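Local coordinates for protein RNA silencing suppressor p19 (Carnation Italian ringspot virus, PDB 6BJV) that suppresses RNA silencing as a homodimer that binds short interfering RNAs with high affinity and selects them by the length of their duplex region, at residues R117-T122 and Q142-L147; R101-N106 and R128-L133. All blocks are in the same frame, centred on the assembly; numbering follows the deposited sequence.

Contact 1: residues R117-T122 and Q142-L147; sequences RGVSVT and QELLQL. With nucleotides of chain C.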
# COMPACT_ATOMS: atom_id res chain seq x y z
N ARG A 117 -0.69 0.85 13.87
CA ARG A 117 -2.05 0.96 14.41
C ARG A 117 -3.03 0.10 13.62
O ARG A 117 -4.14 0.52 13.31
CB ARG A 117 -2.52 2.41 14.45
CG ARG A 117 -1.82 3.28 15.48
CD ARG A 117 -2.45 4.66 15.51
NE ARG A 117 -2.00 5.44 16.66
CZ ARG A 117 -2.46 6.65 16.96
NH1 ARG A 117 -3.38 7.23 16.20
NH2 ARG A 117 -1.99 7.29 18.03
N GLY A 118 -2.61 -1.12 13.29
CA GLY A 118 -3.46 -2.04 12.55
C GLY A 118 -3.76 -1.58 11.14
O GLY A 118 -4.66 -2.11 10.49
N VAL A 119 -3.02 -0.58 10.66
CA VAL A 119 -3.14 -0.08 9.29
C VAL A 119 -1.83 -0.38 8.57
O VAL A 119 -0.75 0.03 9.02
CB VAL A 119 -3.45 1.42 9.25
CG1 VAL A 119 -3.60 1.90 7.80
CG2 VAL A 119 -4.71 1.73 10.05
N SER A 120 -1.93 -1.08 7.44
CA SER A 120 -0.79 -1.42 6.61
C SER A 120 -0.87 -0.65 5.30
O SER A 120 -1.92 -0.63 4.65
CB SER A 120 -0.73 -2.92 6.34
OG SER A 120 0.39 -3.26 5.54
N VAL A 121 0.23 -0.01 4.93
CA VAL A 121 0.36 0.69 3.65
C VAL A 121 1.51 0.05 2.88
O VAL A 121 2.61 -0.12 3.43
CB VAL A 121 0.61 2.20 3.85
CG1 VAL A 121 0.67 2.91 2.50
CG2 VAL A 121 -0.47 2.80 4.74
N THR A 122 1.26 -0.29 1.62
CA THR A 122 2.25 -0.95 0.79
C THR A 122 2.38 -0.20 -0.53
O THR A 122 1.38 0.18 -1.14
CB THR A 122 1.90 -2.41 0.53
OG1 THR A 122 0.61 -2.49 -0.10
CG2 THR A 122 1.87 -3.20 1.83
N GLN A 142 5.08 9.12 6.16
CA GLN A 142 4.88 10.30 7.00
C GLN A 142 3.42 10.41 7.44
O GLN A 142 3.14 10.61 8.63
CB GLN A 142 5.31 11.55 6.25
CG GLN A 142 5.29 12.82 7.09
CD GLN A 142 5.54 14.07 6.27
OE1 GLN A 142 5.69 14.01 5.05
NE2 GLN A 142 5.58 15.22 6.94
N GLU A 143 2.48 10.30 6.50
CA GLU A 143 1.08 10.47 6.84
C GLU A 143 0.60 9.37 7.78
O GLU A 143 -0.19 9.63 8.70
CB GLU A 143 0.22 10.49 5.58
CG GLU A 143 0.35 11.77 4.77
CD GLU A 143 1.49 11.72 3.78
OE1 GLU A 143 1.62 10.70 3.06
OE2 GLU A 143 2.27 12.70 3.71
N LEU A 144 1.06 8.13 7.57
CA LEU A 144 0.64 7.03 8.44
C LEU A 144 1.00 7.31 9.89
O LEU A 144 0.23 6.98 10.81
CB LEU A 144 1.27 5.72 7.98
CG LEU A 144 0.95 4.48 8.82
CD1 LEU A 144 -0.54 4.16 8.77
CD2 LEU A 144 1.77 3.29 8.37
N LEU A 145 2.16 7.92 10.13
CA LEU A 145 2.62 8.21 11.48
C LEU A 145 2.20 9.59 11.97
O LEU A 145 2.55 9.96 13.09
CB LEU A 145 4.15 8.09 11.53
CG LEU A 145 4.73 6.77 11.00
CD1 LEU A 145 6.25 6.79 11.07
CD2 LEU A 145 4.17 5.58 11.76
N GLN A 146 1.46 10.34 11.16
CA GLN A 146 0.96 11.66 11.54
C GLN A 146 -0.56 11.66 11.43
O GLN A 146 -1.14 12.35 10.59
CB GLN A 146 1.58 12.75 10.66
CG GLN A 146 3.04 13.06 10.98
CD GLN A 146 3.63 14.15 10.10
OE1 GLN A 146 4.80 14.09 9.72
NE2 GLN A 146 2.82 15.16 9.78
N LEU A 147 -1.21 10.88 12.29
CA LEU A 147 -2.66 10.82 12.35
C LEU A 147 -3.08 10.56 13.79
O LEU A 147 -2.24 10.39 14.68
CB LEU A 147 -3.20 9.74 11.40
CG LEU A 147 -3.23 10.11 9.91
CD1 LEU A 147 -3.52 8.88 9.06
CD2 LEU A 147 -4.27 11.19 9.64
P C C 11 5.49 -8.47 3.92
OP1 C C 11 6.21 -7.62 4.90
OP2 C C 11 5.54 -9.95 4.07
O5' C C 11 3.96 -8.02 3.93
C5' C C 11 3.62 -6.66 3.72
C4' C C 11 2.14 -6.49 3.48
O4' C C 11 1.74 -7.15 2.26
C3' C C 11 1.22 -7.09 4.53
O3' C C 11 1.13 -6.31 5.71
C2' C C 11 -0.09 -7.22 3.77
O2' C C 11 -0.76 -5.96 3.68
C1' C C 11 0.40 -7.61 2.38
N1 C C 11 0.37 -9.08 2.17
C2 C C 11 -0.86 -9.65 1.83
O2 C C 11 -1.85 -8.92 1.71
N3 C C 11 -0.94 -10.99 1.63
C4 C C 11 0.16 -11.74 1.77
N4 C C 11 0.03 -13.06 1.57
C5 C C 11 1.42 -11.18 2.12
C6 C C 11 1.48 -9.86 2.32
P C C 12 0.74 -7.01 7.10
OP1 C C 12 1.06 -6.05 8.18
OP2 C C 12 1.34 -8.37 7.12
O5' C C 12 -0.85 -7.16 7.02
C5' C C 12 -1.66 -6.02 6.78
C4' C C 12 -3.10 -6.40 6.53
O4' C C 12 -3.22 -7.10 5.26
C3' C C 12 -3.73 -7.36 7.53
O3' C C 12 -4.13 -6.73 8.73
C2' C C 12 -4.87 -7.96 6.73
O2' C C 12 -5.97 -7.06 6.67
C1' C C 12 -4.24 -8.07 5.35
N1 C C 12 -3.63 -9.41 5.13
C2 C C 12 -4.45 -10.45 4.70
O2 C C 12 -5.65 -10.22 4.49
N3 C C 12 -3.91 -11.68 4.51
C4 C C 12 -2.61 -11.87 4.74
N4 C C 12 -2.12 -13.10 4.53
C5 C C 12 -1.76 -10.83 5.19
C6 C C 12 -2.31 -9.62 5.38

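Contact 2: residues R101-N106 and R128-L133; sequences RFLGAN and RTLQHL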
# COMPACT_ATOMS: atom_id res chain seq x y z
N ARG A 101 22.37 -3.64 -5.44
CA ARG A 101 23.09 -4.85 -5.06
C ARG A 101 22.35 -6.13 -5.41
O ARG A 101 22.96 -7.20 -5.40
CB ARG A 101 23.38 -4.82 -3.56
CG ARG A 101 24.12 -3.57 -3.09
CD ARG A 101 25.61 -3.82 -2.97
NE ARG A 101 26.38 -2.58 -2.91
CZ ARG A 101 27.63 -2.49 -2.46
NH1 ARG A 101 28.26 -3.56 -1.99
NH2 ARG A 101 28.25 -1.32 -2.46
N PHE A 102 21.05 -6.05 -5.70
CA PHE A 102 20.24 -7.24 -5.94
C PHE A 102 19.39 -7.13 -7.20
O PHE A 102 18.55 -8.01 -7.44
CB PHE A 102 19.33 -7.53 -4.74
CG PHE A 102 20.00 -7.33 -3.41
CD1 PHE A 102 20.84 -8.30 -2.89
CD2 PHE A 102 19.79 -6.18 -2.68
CE1 PHE A 102 21.46 -8.12 -1.66
CE2 PHE A 102 20.40 -5.99 -1.46
CZ PHE A 102 21.23 -6.96 -0.95
N LEU A 103 19.59 -6.10 -8.02
CA LEU A 103 18.79 -5.89 -9.22
C LEU A 103 19.68 -5.97 -10.45
O LEU A 103 20.82 -5.48 -10.45
CB LEU A 103 18.09 -4.53 -9.18
CG LEU A 103 17.03 -4.35 -8.10
CD1 LEU A 103 16.54 -2.91 -8.07
CD2 LEU A 103 15.87 -5.31 -8.31
N GLY A 104 19.16 -6.60 -11.50
CA GLY A 104 19.87 -6.73 -12.75
C GLY A 104 19.22 -5.96 -13.88
O GLY A 104 18.69 -4.86 -13.66
N ALA A 105 19.24 -6.52 -15.08
CA ALA A 105 18.60 -5.89 -16.23
C ALA A 105 17.12 -6.24 -16.33
O ALA A 105 16.29 -5.38 -16.63
CB ALA A 105 19.31 -6.29 -17.52
N ASN A 106 16.77 -7.50 -16.07
CA ASN A 106 15.38 -7.92 -16.09
C ASN A 106 14.65 -7.36 -14.88
O ASN A 106 15.10 -7.51 -13.74
CB ASN A 106 15.28 -9.44 -16.12
CG ASN A 106 16.03 -10.09 -14.97
OD1 ASN A 106 17.26 -10.20 -15.00
ND2 ASN A 106 15.30 -10.53 -13.96
N ARG A 128 12.01 -0.88 -12.16
CA ARG A 128 12.34 0.27 -12.98
C ARG A 128 11.70 1.56 -12.48
O ARG A 128 12.11 2.64 -12.91
CB ARG A 128 11.93 0.02 -14.43
CG ARG A 128 12.78 -1.02 -15.14
CD ARG A 128 12.12 -1.52 -16.40
NE ARG A 128 12.94 -2.52 -17.08
CZ ARG A 128 12.50 -3.35 -18.02
NH1 ARG A 128 11.22 -3.32 -18.40
NH2 ARG A 128 13.33 -4.21 -18.59
N THR A 129 10.70 1.46 -11.61
CA THR A 129 10.05 2.62 -11.02
C THR A 129 10.47 2.82 -9.56
O THR A 129 9.75 3.48 -8.80
CB THR A 129 8.53 2.50 -11.12
OG1 THR A 129 8.09 1.31 -10.46
CG2 THR A 129 8.09 2.47 -12.58
N LEU A 130 11.61 2.25 -9.16
CA LEU A 130 12.02 2.33 -7.77
C LEU A 130 12.15 3.78 -7.31
O LEU A 130 11.62 4.15 -6.26
CB LEU A 130 13.35 1.59 -7.57
CG LEU A 130 13.90 1.56 -6.15
CD1 LEU A 130 12.95 0.85 -5.20
CD2 LEU A 130 15.26 0.90 -6.13
N GLN A 131 12.84 4.61 -8.09
CA GLN A 131 12.96 6.02 -7.75
C GLN A 131 11.61 6.64 -7.45
O GLN A 131 11.51 7.56 -6.64
CB GLN A 131 13.64 6.77 -8.90
CG GLN A 131 12.82 6.81 -10.18
CD GLN A 131 13.64 7.20 -11.39
OE1 GLN A 131 14.06 8.35 -11.53
NE2 GLN A 131 13.88 6.24 -12.27
N HIS A 132 10.55 6.15 -8.10
CA HIS A 132 9.21 6.68 -7.87
C HIS A 132 8.58 6.08 -6.62
O HIS A 132 7.91 6.78 -5.86
CB HIS A 132 8.33 6.43 -9.10
CG HIS A 132 8.96 6.88 -10.38
ND1 HIS A 132 9.84 6.10 -11.10
CD2 HIS A 132 8.83 8.04 -11.08
CE1 HIS A 132 10.23 6.76 -12.18
NE2 HIS A 132 9.63 7.94 -12.19
N LEU A 133 8.78 4.78 -6.40
CA LEU A 133 8.28 4.16 -5.17
C LEU A 133 8.84 4.86 -3.94
O LEU A 133 8.14 5.03 -2.94
CB LEU A 133 8.64 2.68 -5.14
CG LEU A 133 8.24 1.83 -6.36
CD1 LEU A 133 8.57 0.37 -6.11
CD2 LEU A 133 6.76 1.99 -6.69

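Contact 1: residues R117-T122 and Q142-L147
Leu-144 lays one methyl of its isobutyl end, CD1, against Val-119: Leu-144 CD1 comes within 3.9 Å of Val-119 CG1 and touches CB of the same valine as well. The two side chains pass one another pointing opposite ways, and the same methyl meets the next inward-pointing valine further along the strand, Leu-144 CD1 lying 4.3 Å from Val-121 CG2. Because CG of Leu-144 stands anti to its backbone N (chi1 178°), the branch is carried down from the end of the helix onto the sheet, its other methyl coming near the Val-119 carbonyl oxygen. The strand illustrates how alternation divides labour. Val-119 and Val-121 face the helix, whereas Ser-120 and Thr-122 face the RNA. Ser-120 OG lies 3.1 Å from O3' of C11 of chain C, a probable hydrogen bond, with the C11 O2' also close by. Ser-120 CB packs 3.3 Å from C5' of C12 of chain C, while Thr-122 CG2 rests 3.7 Å from C4' of C11, so the protein meets sugar and backbone here, consistent with recognition that does not read the bases. At the turn, Arg-117 and Gly-118 both have positive phi, as in a type I' hairpin. The extended Arg-117 chain reaches obliquely to the helix exit, where Arg-117 NH1 is 3.7 Å from Leu-147 O, a loose electrostatic approach. Around this core, Leu-144 also packs on Ile-114 and Phe-116 of strand 109-116, and Leu-145 reaches Val-86 of helix 80-87. Val-119 touches Leu-133 and Val-121 touches Met-136 of the second subunit, whose strand pairs antiparallel with 119-126, so the sheet continues through the dimer beneath helix 130-144.

Contact 2: residues R101-N106 and R128-L133
Arg-128 reaches out to Ala-105 from the start of helix 130-144, at one corner of the alpha/beta fold of p19, where helix 130-144 covers one face of an antiparallel sheet whose other face meets the RNA. From CB its chain runs extended through CG, CD and NE, with CG anti to the carbonyl carbon (chi1 -70°), and it closes on the loop mainly from CB to CG, from CD to NE and again at NH2. Arg-128 CG is still 5.8 Å from Ala-105 O. At Arg-128 NE the separation from Ala-105 O has fallen to 4.4 Å, and beyond CZ the guanidinium divides, NH1 turning off and NH2 continuing toward the loop. Arg-128 NH2 ends 3.7 Å from Ala-105 O, which it meets obliquely; such a distance suggests at most a weak electrostatic attraction at the exposed end of the contact. The backbone N of Arg-128 is held more firmly, by a hydrogen bond to the side chain of Gln-107.

Two residues further along, the contact becomes apolar. Leu-130, the first residue of the helix, points toward the loop and also packs on Asn-96 and Ala-99 of helix 92-99, while Leu-103 leans on Val-108 and Ser-127. Thr-129 occupies the N-cap position, but its side chain makes no capping bond; OG1 hydrogen-bonds to Gly-126 O. Thr-129 O starts the helical pattern, accepting a bond from Leu-133 N at 2.9 Å. The leucines themselves meet through one methyl each, Leu-103 CD1 standing 4.5 Å from Leu-130 CD2.

Overall arrangement
Read from the N terminus, the chain leaves helix 92-99 through the loop 101-106, runs along strand 109-116, turns at 117-118 and returns on strand 119-126 before entering helix 130-144. Contact 2 closes the first loop, an excursion made largely of the strand hairpin, by bringing the helix start back to the loop before it. Contact 1 opens at the hairpin turn, inside that excursion, and closes only at the far end of the helix. The two therefore cross. Their centres lie about 25 Å apart, and helix 130-144, shared by both, touches the 101-106 loop near its start and packs on strand 119-126, which pairs with the second subunit, near its finish.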